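Local coordinates for drebrin (Homo sapiens, PDB 5Y1Z), which probably binds actin filaments and carries an N-terminal ADF-homology domain of the cofilin/tropomyosin-type actin-binding class, at residues 27-35 with 45-56; 80-88 with 115-126. All blocks are in the same frame, centred on the assembly; numbering follows the deposited sequence.

Contact 1: residues 27-35 with 45-56; sequences SAADWALYT and LAASGEGGLQEL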
ATOM      1  N   SER A  27      20.775  -8.938 -23.900  1.00 87.85           N
ATOM      2  CA  SER A  27      21.217  -7.577 -23.608  1.00 82.50           C
ATOM      3  C   SER A  27      22.435  -7.582 -22.694  1.00 78.69           C
ATOM      4  O   SER A  27      22.504  -8.364 -21.744  1.00 79.27           O
ATOM      5  CB  SER A  27      20.094  -6.789 -22.950  1.00 78.22           C
ATOM      6  OG  SER A  27      18.874  -6.988 -23.634  1.00 79.74           O
ATOM      7  N   ALA A  28      23.401  -6.704 -22.982  1.00 76.12           N
ATOM      8  CA  ALA A  28      24.626  -6.698 -22.183  1.00 73.07           C
ATOM      9  C   ALA A  28      24.358  -6.216 -20.764  1.00 70.96           C
ATOM     10  O   ALA A  28      24.912  -6.764 -19.805  1.00 71.37           O
ATOM     11  CB  ALA A  28      25.695  -5.827 -22.841  1.00 72.07           C
ATOM     12  N   ALA A  29      23.505  -5.205 -20.613  1.00 66.75           N
ATOM     13  CA  ALA A  29      23.232  -4.644 -19.300  1.00 61.66           C
ATOM     14  C   ALA A  29      22.766  -5.724 -18.337  1.00 58.88           C
ATOM     15  O   ALA A  29      21.914  -6.553 -18.667  1.00 61.71           O
ATOM     16  CB  ALA A  29      22.172  -3.551 -19.393  1.00 60.35           C
ATOM     17  N   ASP A  30      23.321  -5.698 -17.129  1.00 54.28           N
ATOM     18  CA  ASP A  30      22.906  -6.616 -16.084  1.00 51.09           C
ATOM     19  C   ASP A  30      22.593  -5.882 -14.792  1.00 48.28           C
ATOM     20  O   ASP A  30      22.411  -6.537 -13.754  1.00 47.06           O
ATOM     21  CB  ASP A  30      23.967  -7.702 -15.831  1.00 52.30           C
ATOM     22  CG  ASP A  30      25.330  -7.140 -15.412  1.00 54.62           C
ATOM     23  OD1 ASP A  30      25.508  -5.909 -15.336  1.00 53.30           O
ATOM     24  OD2 ASP A  30      26.241  -7.960 -15.164  1.00 58.55           O
ATOM     25  N   TRP A  31      22.503  -4.552 -14.821  1.00 43.45           N
ATOM     26  CA  TRP A  31      21.992  -3.893 -13.633  1.00 44.05           C
ATOM     27  C   TRP A  31      21.232  -2.637 -14.018  1.00 44.92           C
ATOM     28  O   TRP A  31      21.507  -2.007 -15.046  1.00 45.73           O
ATOM     29  CB  TRP A  31      23.101  -3.551 -12.626  1.00 41.87           C
ATOM     30  CG  TRP A  31      24.104  -2.533 -13.098  1.00 39.32           C
ATOM     31  CD1 TRP A  31      25.316  -2.788 -13.662  1.00 41.11           C
ATOM     32  CD2 TRP A  31      23.990  -1.107 -13.023  1.00 38.85           C
ATOM     33  NE1 TRP A  31      25.965  -1.609 -13.962  1.00 42.00           N
ATOM     34  CE2 TRP A  31      25.175  -0.561 -13.579  1.00 40.27           C
ATOM     35  CE3 TRP A  31      22.998  -0.237 -12.556  1.00 39.89           C
ATOM     36  CZ2 TRP A  31      25.403   0.813 -13.668  1.00 39.50           C
ATOM     37  CZ3 TRP A  31      23.220   1.137 -12.647  1.00 41.86           C
ATOM     38  CH2 TRP A  31      24.421   1.647 -13.199  1.00 41.86           C
ATOM     39  N   ALA A  32      20.255  -2.304 -13.174  1.00 41.63           N
ATOM     40  CA  ALA A  32      19.497  -1.069 -13.255  1.00 40.14           C
ATOM     41  C   ALA A  32      19.383  -0.494 -11.843  1.00 41.04           C
ATOM     42  O   ALA A  32      19.396  -1.227 -10.854  1.00 40.97           O
ATOM     43  CB  ALA A  32      18.123  -1.291 -13.913  1.00 37.64           C
ATOM     44  N   LEU A  33      19.359   0.832 -11.753  1.00 41.36           N
ATOM     45  CA  LEU A  33      19.383   1.542 -10.481  1.00 38.80           C
ATOM     46  C   LEU A  33      18.262   2.570 -10.494  1.00 39.05           C
ATOM     47  O   LEU A  33      18.265   3.491 -11.335  1.00 41.25           O
ATOM     48  CB  LEU A  33      20.744   2.227 -10.268  1.00 38.74           C
ATOM     49  CG  LEU A  33      20.849   3.086  -9.023  1.00 35.19           C
ATOM     50  CD1 LEU A  33      20.719   2.184  -7.799  1.00 31.76           C
ATOM     51  CD2 LEU A  33      22.167   3.844  -9.045  1.00 33.35           C
ATOM     52  N   TYR A  34      17.357   2.461  -9.523  1.00 38.32           N
ATOM     53  CA  TYR A  34      16.208   3.355  -9.367  1.00 41.54           C
ATOM     54  C   TYR A  34      16.267   4.139  -8.058  1.00 43.89           C
ATOM     55  O   TYR A  34      16.954   3.759  -7.109  1.00 45.25           O
ATOM     56  CB  TYR A  34      14.882   2.576  -9.410  1.00 41.25           C
ATOM     57  CG  TYR A  34      14.764   1.572 -10.533  1.00 42.17           C
ATOM     58  CD1 TYR A  34      14.263   1.967 -11.770  1.00 42.81           C
ATOM     59  CD2 TYR A  34      15.132   0.238 -10.366  1.00 40.83           C
ATOM     60  CE1 TYR A  34      14.132   1.086 -12.809  1.00 42.60           C
ATOM     61  CE2 TYR A  34      15.003  -0.667 -11.422  1.00 41.23           C
ATOM     62  CZ  TYR A  34      14.497  -0.223 -12.641  1.00 42.29           C
ATOM     63  OH  TYR A  34      14.347  -1.060 -13.720  1.00 43.47           O
ATOM     64  N   THR A  35      15.551   5.260  -8.021  1.00 43.04           N
ATOM     65  CA  THR A  35      15.551   6.136  -6.851  1.00 44.32           C
ATOM     66  C   THR A  35      14.289   6.990  -6.890  1.00 45.47           C
ATOM     67  O   THR A  35      13.554   7.000  -7.882  1.00 45.42           O
ATOM     68  CB  THR A  35      16.812   7.009  -6.782  1.00 44.25           C
ATOM     69  OG1 THR A  35      16.853   7.695  -5.521  1.00 42.89           O
ATOM     70  CG2 THR A  35      16.832   8.027  -7.920  1.00 41.89           C
ATOM     71  N   LEU A  45      14.165   6.070 -12.940  1.00 44.03           N
ATOM     72  CA  LEU A  45      15.378   5.367 -13.285  1.00 41.31           C
ATOM     73  C   LEU A  45      16.548   6.321 -13.090  1.00 43.52           C
ATOM     74  O   LEU A  45      16.501   7.478 -13.521  1.00 46.20           O
ATOM     75  CB  LEU A  45      15.303   4.858 -14.723  1.00 41.64           C
ATOM     76  CG  LEU A  45      16.643   4.500 -15.339  1.00 41.19           C
ATOM     77  CD1 LEU A  45      16.985   3.156 -14.725  1.00 37.27           C
ATOM     78  CD2 LEU A  45      16.529   4.351 -16.835  1.00 41.75           C
ATOM     79  N   ALA A  46      17.558   5.869 -12.354  1.00 42.13           N
ATOM     80  CA  ALA A  46      18.731   6.687 -12.090  1.00 38.64           C
ATOM     81  C   ALA A  46      19.849   6.368 -13.049  1.00 42.26           C
ATOM     82  O   ALA A  46      20.492   7.277 -13.581  1.00 43.53           O
ATOM     83  CB  ALA A  46      19.232   6.466 -10.668  1.00 34.66           C
ATOM     84  N   ALA A  47      20.083   5.082 -13.272  1.00 40.32           N
ATOM     85  CA  ALA A  47      21.136   4.681 -14.188  1.00 42.53           C
ATOM     86  C   ALA A  47      20.948   3.201 -14.490  1.00 42.03           C
ATOM     87  O   ALA A  47      20.114   2.525 -13.891  1.00 37.53           O
ATOM     88  CB  ALA A  47      22.516   4.967 -13.595  1.00 36.92           C
ATOM     89  N   SER A  48      21.772   2.694 -15.399  1.00 45.18           N
ATOM     90  CA  SER A  48      21.728   1.291 -15.767  1.00 41.72           C
ATOM     91  C   SER A  48      23.004   0.993 -16.539  1.00 42.98           C
ATOM     92  O   SER A  48      23.641   1.903 -17.079  1.00 41.37           O
ATOM     93  CB  SER A  48      20.490   0.986 -16.614  1.00 43.62           C
ATOM     94  OG  SER A  48      20.517   1.752 -17.815  1.00 48.20           O
ATOM     95  N   GLY A  49      23.400  -0.272 -16.550  1.00 44.56           N
ATOM     96  CA  GLY A  49      24.616  -0.594 -17.260  1.00 40.77           C
ATOM     97  C   GLY A  49      25.016  -2.045 -17.106  1.00 41.03           C
ATOM     98  O   GLY A  49      24.243  -2.903 -16.652  1.00 40.15           O
ATOM     99  N   GLU A  50      26.255  -2.290 -17.513  1.00 50.20           N
ATOM    100  CA  GLU A  50      26.874  -3.598 -17.474  1.00 47.26           C
ATOM    101  C   GLU A  50      27.974  -3.537 -16.429  1.00 45.23           C
ATOM    102  O   GLU A  50      28.214  -2.499 -15.813  1.00 42.58           O
ATOM    103  CB  GLU A  50      27.401  -4.030 -18.859  1.00 48.02           C
ATOM    104  CG  GLU A  50      28.235  -3.020 -19.607  1.00 53.03           C
ATOM    105  CD  GLU A  50      28.506  -3.416 -21.080  1.00 64.72           C
ATOM    106  OE1 GLU A  50      27.625  -3.202 -21.961  1.00 66.93           O
ATOM    107  OE2 GLU A  50      29.619  -3.926 -21.367  1.00 68.60           O
ATOM    108  N   GLY A  51      28.599  -4.678 -16.184  1.00 49.82           N
ATOM    109  CA  GLY A  51      29.590  -4.790 -15.140  1.00 45.03           C
ATOM    110  C   GLY A  51      29.092  -5.315 -13.817  1.00 47.46           C
ATOM    111  O   GLY A  51      29.863  -5.309 -12.854  1.00 51.73           O
ATOM    112  N   GLY A  52      27.824  -5.707 -13.714  1.00 44.22           N
ATOM    113  CA  GLY A  52      27.341  -6.304 -12.478  1.00 43.68           C
ATOM    114  C   GLY A  52      27.517  -5.472 -11.209  1.00 44.88           C
ATOM    115  O   GLY A  52      27.716  -4.249 -11.223  1.00 42.55           O
ATOM    116  N   LEU A  53      27.517  -6.210 -10.092  1.00 45.65           N
ATOM    117  CA  LEU A  53      27.537  -5.603  -8.763  1.00 44.94           C
ATOM    118  C   LEU A  53      28.723  -4.667  -8.591  1.00 45.34           C
ATOM    119  O   LEU A  53      28.625  -3.640  -7.904  1.00 41.72           O
ATOM    120  CB  LEU A  53      27.586  -6.701  -7.715  1.00 39.84           C
ATOM    121  CG  LEU A  53      26.297  -7.473  -7.497  1.00 44.83           C
ATOM    122  CD1 LEU A  53      26.602  -8.643  -6.582  1.00 44.34           C
ATOM    123  CD2 LEU A  53      25.253  -6.546  -6.877  1.00 40.42           C
ATOM    124  N   GLN A  54      29.862  -5.014  -9.194  1.00 50.48           N
ATOM    125  CA  GLN A  54      31.055  -4.204  -8.991  1.00 53.54           C
ATOM    126  C   GLN A  54      30.833  -2.806  -9.527  1.00 53.21           C
ATOM    127  O   GLN A  54      31.135  -1.816  -8.857  1.00 52.64           O
ATOM    128  CB  GLN A  54      32.257  -4.857  -9.660  1.00 59.42           C
ATOM    129  CG  GLN A  54      33.536  -4.039  -9.620  1.00 66.99           C
ATOM    130  CD  GLN A  54      34.435  -4.363 -10.813  1.00 74.93           C
ATOM    131  OE1 GLN A  54      33.936  -4.604 -11.924  1.00 77.51           O
ATOM    132  NE2 GLN A  54      35.751  -4.398 -10.587  1.00 75.15           N
ATOM    133  N   GLU A  55      30.270  -2.713 -10.730  1.00 52.19           N
ATOM    134  CA  GLU A  55      29.970  -1.411 -11.301  1.00 52.56           C
ATOM    135  C   GLU A  55      28.822  -0.747 -10.561  1.00 51.20           C
ATOM    136  O   GLU A  55      28.898   0.438 -10.222  1.00 37.97           O
ATOM    137  CB  GLU A  55      29.644  -1.562 -12.782  1.00 56.99           C
ATOM    138  CG  GLU A  55      29.138  -0.302 -13.457  1.00 61.72           C
ATOM    139  CD  GLU A  55      30.216   0.765 -13.610  1.00 69.71           C
ATOM    140  OE1 GLU A  55      29.855   1.953 -13.748  1.00 72.06           O
ATOM    141  OE2 GLU A  55      31.416   0.416 -13.620  1.00 73.87           O
ATOM    142  N   LEU A  56      27.755  -1.503 -10.281  1.00 48.03           N
ATOM    143  CA  LEU A  56      26.575  -0.894  -9.684  1.00 40.35           C
ATOM    144  C   LEU A  56      26.922  -0.210  -8.364  1.00 40.40           C
ATOM    145  O   LEU A  56      26.542   0.948  -8.141  1.00 38.36           O
ATOM    146  CB  LEU A  56      25.485  -1.942  -9.496  1.00 36.97           C
ATOM    147  CG  LEU A  56      24.354  -1.572  -8.516  1.00 36.67           C
ATOM    148  CD1 LEU A  56      23.467  -0.444  -9.035  1.00 31.65           C
ATOM    149  CD2 LEU A  56      23.541  -2.804  -8.231  1.00 34.75           C
TER
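With CG set between the backbone N and the carbonyl carbon (chi1 65°), Trp31 lays its indole across the neighbouring strand; the same turn in Asp30 (chi1 59°) aims its carboxylate at the backbone of Gly52. One indole face lies under the Ser48-Gly49 backbone, with Gly49 N 3.4 Å above the ring plane; over the opposite face sits CB of Leu56, and Leu56 CD1 reaches Trp31 CE3 at 3.6 Å. Trp31 NE1 gives its hydrogen, nearly in the ring plane, to Glu50 O at 3.0 Å, but meets that carbonyl from above its plane (57° out). Strands 31-35 and 45-49 form the antiparallel hairpin at one side of the ADF-homology sheet, interrupted by two classic beta bulges. In one, Asp30 N and Trp31 N share Gly49 O; in the other, Ala46 N (2.7 Å) and Ala47 N both donate to Leu33 O. Leu33 CD1 packs on Leu56 CD1 at 4.0 Å, on the sheet face that carries Trp31. On the other face Tyr34 CE1 meets Leu45 CD1, while Tyr34 OH bonds to Leu15 O of helix 12-23. Asp30 OD1 accepts from Gly52 N at 2.8 Å, met on its syn side.

Contact 2: residues 80-88 with 115-126; sequences PKYVLINWV and DVIVNASSVEDI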
ATOM      1  N   PRO A  80      20.383 -17.148 -14.519  1.00 79.65           N
ATOM      2  CA  PRO A  80      20.715 -16.040 -13.605  1.00 72.66           C
ATOM      3  C   PRO A  80      19.726 -15.861 -12.462  1.00 64.33           C
ATOM      4  O   PRO A  80      18.524 -16.086 -12.603  1.00 65.25           O
ATOM      5  CB  PRO A  80      20.677 -14.807 -14.519  1.00 72.84           C
ATOM      6  CG  PRO A  80      19.698 -15.189 -15.605  1.00 75.61           C
ATOM      7  CD  PRO A  80      19.892 -16.674 -15.825  1.00 78.84           C
ATOM      8  N   LYS A  81      20.248 -15.424 -11.319  1.00 59.69           N
ATOM      9  CA  LYS A  81      19.417 -15.038 -10.183  1.00 62.46           C
ATOM     10  C   LYS A  81      19.425 -13.522 -10.009  1.00 59.97           C
ATOM     11  O   LYS A  81      20.293 -12.819 -10.539  1.00 60.89           O
ATOM     12  CB  LYS A  81      19.877 -15.731  -8.898  1.00 68.51           C
ATOM     13  CG  LYS A  81      20.453 -17.112  -9.135  1.00 75.75           C
ATOM     14  CD  LYS A  81      20.288 -18.017  -7.923  1.00 81.31           C
ATOM     15  CE  LYS A  81      18.974 -18.770  -7.933  1.00 84.34           C
ATOM     16  NZ  LYS A  81      18.564 -19.097  -6.538  1.00 86.90           N
ATOM     17  N   TYR A  82      18.441 -13.003  -9.273  1.00 56.20           N
ATOM     18  CA  TYR A  82      18.207 -11.561  -9.242  1.00 50.22           C
ATOM     19  C   TYR A  82      18.289 -11.007  -7.825  1.00 48.42           C
ATOM     20  O   TYR A  82      17.644 -11.516  -6.893  1.00 49.60           O
ATOM     21  CB  TYR A  82      16.884 -11.220  -9.904  1.00 46.91           C
ATOM     22  CG  TYR A  82      16.939 -11.550 -11.376  1.00 50.22           C
ATOM     23  CD1 TYR A  82      17.585 -10.712 -12.266  1.00 49.71           C
ATOM     24  CD2 TYR A  82      16.388 -12.731 -11.872  1.00 51.27           C
ATOM     25  CE1 TYR A  82      17.648 -11.018 -13.613  1.00 50.75           C
ATOM     26  CE2 TYR A  82      16.451 -13.049 -13.220  1.00 52.54           C
ATOM     27  CZ  TYR A  82      17.084 -12.190 -14.087  1.00 54.78           C
ATOM     28  OH  TYR A  82      17.161 -12.489 -15.436  1.00 58.97           O
ATOM     29  N   VAL A  83      19.123  -9.987  -7.674  1.00 47.79           N
ATOM     30  CA  VAL A  83      19.374  -9.333  -6.401  1.00 49.61           C
ATOM     31  C   VAL A  83      18.729  -7.961  -6.448  1.00 50.43           C
ATOM     32  O   VAL A  83      18.877  -7.232  -7.440  1.00 51.93           O
ATOM     33  CB  VAL A  83      20.881  -9.199  -6.128  1.00 50.32           C
ATOM     34  CG1 VAL A  83      21.112  -8.512  -4.783  1.00 48.89           C
ATOM     35  CG2 VAL A  83      21.544 -10.554  -6.194  1.00 53.77           C
ATOM     36  N   LEU A  84      18.020  -7.609  -5.387  1.00 47.69           N
ATOM     37  CA  LEU A  84      17.566  -6.244  -5.189  1.00 47.56           C
ATOM     38  C   LEU A  84      18.337  -5.675  -4.006  1.00 49.94           C
ATOM     39  O   LEU A  84      18.231  -6.182  -2.887  1.00 55.22           O
ATOM     40  CB  LEU A  84      16.058  -6.190  -4.944  1.00 47.55           C
ATOM     41  CG  LEU A  84      15.486  -4.795  -4.688  1.00 45.59           C
ATOM     42  CD1 LEU A  84      15.559  -4.034  -5.988  1.00 45.54           C
ATOM     43  CD2 LEU A  84      14.074  -4.870  -4.185  1.00 46.07           C
ATOM     44  N   ILE A  85      19.096  -4.619  -4.247  1.00 51.42           N
ATOM     45  CA  ILE A  85      19.826  -3.922  -3.200  1.00 48.32           C
ATOM     46  C   ILE A  85      18.941  -2.804  -2.678  1.00 47.55           C
ATOM     47  O   ILE A  85      18.559  -1.898  -3.430  1.00 46.60           O
ATOM     48  CB  ILE A  85      21.151  -3.367  -3.722  1.00 46.42           C
ATOM     49  CG1 ILE A  85      22.072  -4.532  -4.054  1.00 48.21           C
ATOM     50  CG2 ILE A  85      21.784  -2.507  -2.643  1.00 46.84           C
ATOM     51  CD1 ILE A  85      23.123  -4.195  -5.030  1.00 47.55           C
ATOM     52  N   ASN A  86      18.570  -2.910  -1.405  1.00 45.21           N
ATOM     53  CA  ASN A  86      17.826  -1.888  -0.688  1.00 44.60           C
ATOM     54  C   ASN A  86      18.844  -0.922  -0.104  1.00 45.04           C
ATOM     55  O   ASN A  86      19.343  -1.109   1.011  1.00 51.40           O
ATOM     56  CB  ASN A  86      16.970  -2.541   0.384  1.00 49.37           C
ATOM     57  CG  ASN A  86      16.268  -1.544   1.247  1.00 53.78           C
ATOM     58  OD1 ASN A  86      15.817  -0.503   0.767  1.00 56.16           O
ATOM     59  ND2 ASN A  86      16.149  -1.856   2.534  1.00 55.37           N
ATOM     60  N   TRP A  87      19.166   0.119  -0.870  1.00 39.04           N
ATOM     61  CA  TRP A  87      20.176   1.088  -0.469  1.00 38.30           C
ATOM     62  C   TRP A  87      19.579   2.261   0.305  1.00 41.15           C
ATOM     63  O   TRP A  87      18.689   2.975  -0.187  1.00 39.74           O
ATOM     64  CB  TRP A  87      20.918   1.614  -1.692  1.00 36.14           C
ATOM     65  CG  TRP A  87      21.881   2.720  -1.362  1.00 34.09           C
ATOM     66  CD1 TRP A  87      21.618   4.052  -1.333  1.00 33.23           C
ATOM     67  CD2 TRP A  87      23.265   2.573  -1.004  1.00 35.13           C
ATOM     68  NE1 TRP A  87      22.744   4.749  -0.995  1.00 36.23           N
ATOM     69  CE2 TRP A  87      23.775   3.867  -0.791  1.00 35.82           C
ATOM     70  CE3 TRP A  87      24.132   1.473  -0.874  1.00 32.61           C
ATOM     71  CZ2 TRP A  87      25.115   4.099  -0.438  1.00 37.46           C
ATOM     72  CZ3 TRP A  87      25.463   1.704  -0.520  1.00 34.22           C
ATOM     73  CH2 TRP A  87      25.935   3.001  -0.304  1.00 35.13           C
ATOM     74  N   VAL A  88      20.112   2.500   1.492  1.00 40.19           N
ATOM     75  CA  VAL A  88      19.770   3.681   2.250  1.00 41.43           C
ATOM     76  C   VAL A  88      21.065   4.386   2.587  1.00 45.61           C
ATOM     77  O   VAL A  88      21.891   3.856   3.339  1.00 50.01           O
ATOM     78  CB  VAL A  88      18.969   3.354   3.515  1.00 41.97           C
ATOM     79  CG1 VAL A  88      18.547   4.632   4.202  1.00 43.42           C
ATOM     80  CG2 VAL A  88      17.743   2.541   3.139  1.00 39.98           C
ATOM     81  N   ASP A 115      15.253 -12.517  -6.417  1.00 57.26           N
ATOM     82  CA  ASP A 115      15.611 -13.727  -5.702  1.00 64.71           C
ATOM     83  C   ASP A 115      16.125 -13.446  -4.297  1.00 65.31           C
ATOM     84  O   ASP A 115      15.828 -14.215  -3.379  1.00 66.63           O
ATOM     85  CB  ASP A 115      16.646 -14.526  -6.508  1.00 70.47           C
ATOM     86  CG  ASP A 115      16.030 -15.214  -7.715  1.00 74.73           C
ATOM     87  OD1 ASP A 115      14.984 -15.873  -7.544  1.00 78.38           O
ATOM     88  OD2 ASP A 115      16.583 -15.103  -8.830  1.00 75.96           O
ATOM     89  N   VAL A 116      16.828 -12.337  -4.076  1.00 63.15           N
ATOM     90  CA  VAL A 116      17.257 -11.999  -2.720  1.00 64.03           C
ATOM     91  C   VAL A 116      17.278 -10.488  -2.575  1.00 63.46           C
ATOM     92  O   VAL A 116      17.590  -9.763  -3.524  1.00 64.79           O
ATOM     93  CB  VAL A 116      18.639 -12.605  -2.366  1.00 65.50           C
ATOM     94  CG1 VAL A 116      19.704 -12.053  -3.262  1.00 64.39           C
ATOM     95  CG2 VAL A 116      19.008 -12.263  -0.932  1.00 67.25           C
ATOM     96  N   ILE A 117      16.930 -10.008  -1.381  1.00 59.40           N
ATOM     97  CA  ILE A 117      16.988  -8.588  -1.069  1.00 54.27           C
ATOM     98  C   ILE A 117      18.124  -8.373  -0.090  1.00 55.29           C
ATOM     99  O   ILE A 117      18.195  -9.049   0.943  1.00 60.54           O
ATOM    100  CB  ILE A 117      15.669  -8.065  -0.489  1.00 51.56           C
ATOM    101  CG1 ILE A 117      14.555  -8.232  -1.507  1.00 51.12           C
ATOM    102  CG2 ILE A 117      15.826  -6.585  -0.140  1.00 48.49           C
ATOM    103  CD1 ILE A 117      13.311  -7.487  -1.129  1.00 51.83           C
ATOM    104  N   VAL A 118      19.002  -7.427  -0.410  1.00 50.94           N
ATOM    105  CA  VAL A 118      20.199  -7.134   0.371  1.00 53.33           C
ATOM    106  C   VAL A 118      20.134  -5.681   0.844  1.00 54.71           C
ATOM    107  O   VAL A 118      20.136  -4.761   0.021  1.00 55.64           O
ATOM    108  CB  VAL A 118      21.459  -7.386  -0.469  1.00 52.56           C
ATOM    109  CG1 VAL A 118      22.704  -6.969   0.264  1.00 50.79           C
ATOM    110  CG2 VAL A 118      21.514  -8.839  -0.884  1.00 56.63           C
ATOM    111  N   ASN A 119      20.113  -5.469   2.160  1.00 55.34           N
ATOM    112  CA  ASN A 119      20.114  -4.108   2.693  1.00 54.11           C
ATOM    113  C   ASN A 119      21.528  -3.543   2.746  1.00 52.68           C
ATOM    114  O   ASN A 119      22.459  -4.199   3.215  1.00 54.64           O
ATOM    115  CB  ASN A 119      19.500  -4.069   4.092  1.00 56.44           C
ATOM    116  CG  ASN A 119      18.080  -4.598   4.136  1.00 61.47           C
ATOM    117  OD1 ASN A 119      17.273  -4.330   3.239  1.00 60.34           O
ATOM    118  ND2 ASN A 119      17.758  -5.348   5.188  1.00 66.67           N
ATOM    119  N   ALA A 120      21.681  -2.296   2.318  1.00 49.20           N
ATOM    120  CA  ALA A 120      23.013  -1.736   2.134  1.00 48.04           C
ATOM    121  C   ALA A 120      23.013  -0.256   2.464  1.00 45.55           C
ATOM    122  O   ALA A 120      22.056   0.459   2.149  1.00 44.93           O
ATOM    123  CB  ALA A 120      23.506  -1.936   0.701  1.00 47.98           C
ATOM    124  N   SER A 121      24.076   0.185   3.146  1.00 46.21           N
ATOM    125  CA  SER A 121      24.305   1.601   3.410  1.00 46.22           C
ATOM    126  C   SER A 121      25.715   2.077   3.109  1.00 47.26           C
ATOM    127  O   SER A 121      25.989   3.274   3.264  1.00 50.55           O
ATOM    128  CB  SER A 121      23.970   1.933   4.863  1.00 52.24           C
ATOM    129  OG  SER A 121      22.611   1.615   5.089  1.00 57.17           O
ATOM    130  N   SER A 122      26.638   1.183   2.800  1.00 44.08           N
ATOM    131  CA  SER A 122      27.926   1.587   2.281  1.00 50.01           C
ATOM    132  C   SER A 122      28.224   0.631   1.140  1.00 52.29           C
ATOM    133  O   SER A 122      27.593  -0.416   1.012  1.00 51.51           O
ATOM    134  CB  SER A 122      29.013   1.609   3.357  1.00 53.55           C
ATOM    135  OG  SER A 122      29.500   0.323   3.608  1.00 58.79           O
ATOM    136  N   VAL A 123      29.176   0.992   0.287  1.00 53.61           N
ATOM    137  CA  VAL A 123      29.575   0.030  -0.732  1.00 53.95           C
ATOM    138  C   VAL A 123      30.060  -1.257  -0.091  1.00 58.16           C
ATOM    139  O   VAL A 123      29.873  -2.342  -0.649  1.00 62.03           O
ATOM    140  CB  VAL A 123      30.620   0.646  -1.671  1.00 48.52           C
ATOM    141  CG1 VAL A 123      30.166   2.017  -2.086  1.00 47.37           C
ATOM    142  CG2 VAL A 123      31.939   0.738  -0.976  1.00 47.19           C
ATOM    143  N   GLU A 124      30.661  -1.168   1.093  1.00 62.53           N
ATOM    144  CA  GLU A 124      31.204  -2.355   1.735  1.00 67.54           C
ATOM    145  C   GLU A 124      30.137  -3.390   2.065  1.00 67.31           C
ATOM    146  O   GLU A 124      30.482  -4.552   2.301  1.00 72.38           O
ATOM    147  CB  GLU A 124      31.952  -1.962   2.999  1.00 79.08           C
ATOM    148  CG  GLU A 124      32.947  -0.851   2.786  1.00 87.19           C
ATOM    149  CD  GLU A 124      33.327  -0.173   4.078  1.00 95.43           C
ATOM    150  OE1 GLU A 124      32.581   0.750   4.489  1.00 95.42           O
ATOM    151  OE2 GLU A 124      34.362  -0.566   4.678  1.00100.94           O
ATOM    152  N   ASP A 125      28.857  -3.005   2.113  1.00 59.14           N
ATOM    153  CA  ASP A 125      27.803  -3.993   2.313  1.00 55.76           C
ATOM    154  C   ASP A 125      27.540  -4.811   1.057  1.00 55.28           C
ATOM    155  O   ASP A 125      26.799  -5.799   1.119  1.00 56.98           O
ATOM    156  CB  ASP A 125      26.501  -3.315   2.752  1.00 55.19           C
ATOM    157  CG  ASP A 125      26.629  -2.569   4.072  1.00 61.46           C
ATOM    158  OD1 ASP A 125      25.932  -1.544   4.252  1.00 61.92           O
ATOM    159  OD2 ASP A 125      27.440  -2.981   4.925  1.00 65.48           O
ATOM    160  N   ILE A 126      28.155  -4.448  -0.064  1.00 54.54           N
ATOM    161  CA  ILE A 126      27.861  -5.070  -1.349  1.00 57.32           C
ATOM    162  C   ILE A 126      29.045  -5.891  -1.824  1.00 64.04           C
ATOM    163  O   ILE A 126      29.802  -5.470  -2.706  1.00 65.31           O
ATOM    164  CB  ILE A 126      27.458  -3.989  -2.363  1.00 53.00           C
ATOM    165  CG1 ILE A 126      26.259  -3.228  -1.791  1.00 47.69           C
ATOM    166  CG2 ILE A 126      27.176  -4.573  -3.747  1.00 51.43           C
ATOM    167  CD1 ILE A 126      25.836  -2.107  -2.608  1.00 44.62           C
TER
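Strands 81-88 and 116-120 run parallel, their axes 22° apart and 4.5 Å at closest approach, in register from Val83 beside Val116 to Trp87 beside Ala120. They are neighbours in the mixed sheet of the ADF-homology fold, joined by a crossover through helices 94-101 and 104-110. Backbone bonds pass back and forth, Leu84 N to Val116 O and Val118 N to Leu84 O among them. At the start of the pairing, Asp115 closes a ring: its N donates to Tyr82 O, and OD2 takes Tyr82 N at 2.8 Å on its anti side. Val83, Ile85 and Trp87 share a face with Val116, Val118 and Ala120, and Ile85 CG2 touches Ala120 CB at 3.8 Å. With CG anti to the backbone N (chi1 174°), Trp87 carries its six-membered ring past Ala120 CB to the turn after the strand, where CZ3 lies 3.4 Å from Ser122 O and Ser121 CA stands over one face; NE1 bonds to Glu61 O. An alanine here is likely to open a gap beside Ala120 and the Ser121-Ser122 backbone and leave Glu61 O without this donor. Ser121 OG donates to Val88 O in the carbonyl plane. On the other sheet face, Asn86 ND2 gives a nearly straight bond to Asn119 OD1 (2.8 Å), the acceptor lying in the amide plane of Asn86 but the donor above that of Asn119.

How the contacts relate
Contacts 1 and 2 pair strands at the two sides of one five-stranded sheet, and strand 65-72 joins them, hydrogen-bonding to 31-36 along one side and to 81-88 along the other. Their centres lie 13 Å apart, and contact 1 is complete in the chain before contact 2 begins. They meet directly where helix 52-56 packs on strand 81-88: Ile85 CD1 touches Leu56 CD2 at 3.5 Å and Leu53 CD2 at 3.7 Å. Leu53 CD2 also reaches Ile126 CG2 at 4.2 Å, so the helix following the hairpin packs against both segments of contact 2. Phe60 extends this apolar layer, touching Leu33 of contact 1 and Ile85 and Ile126 of contact 2.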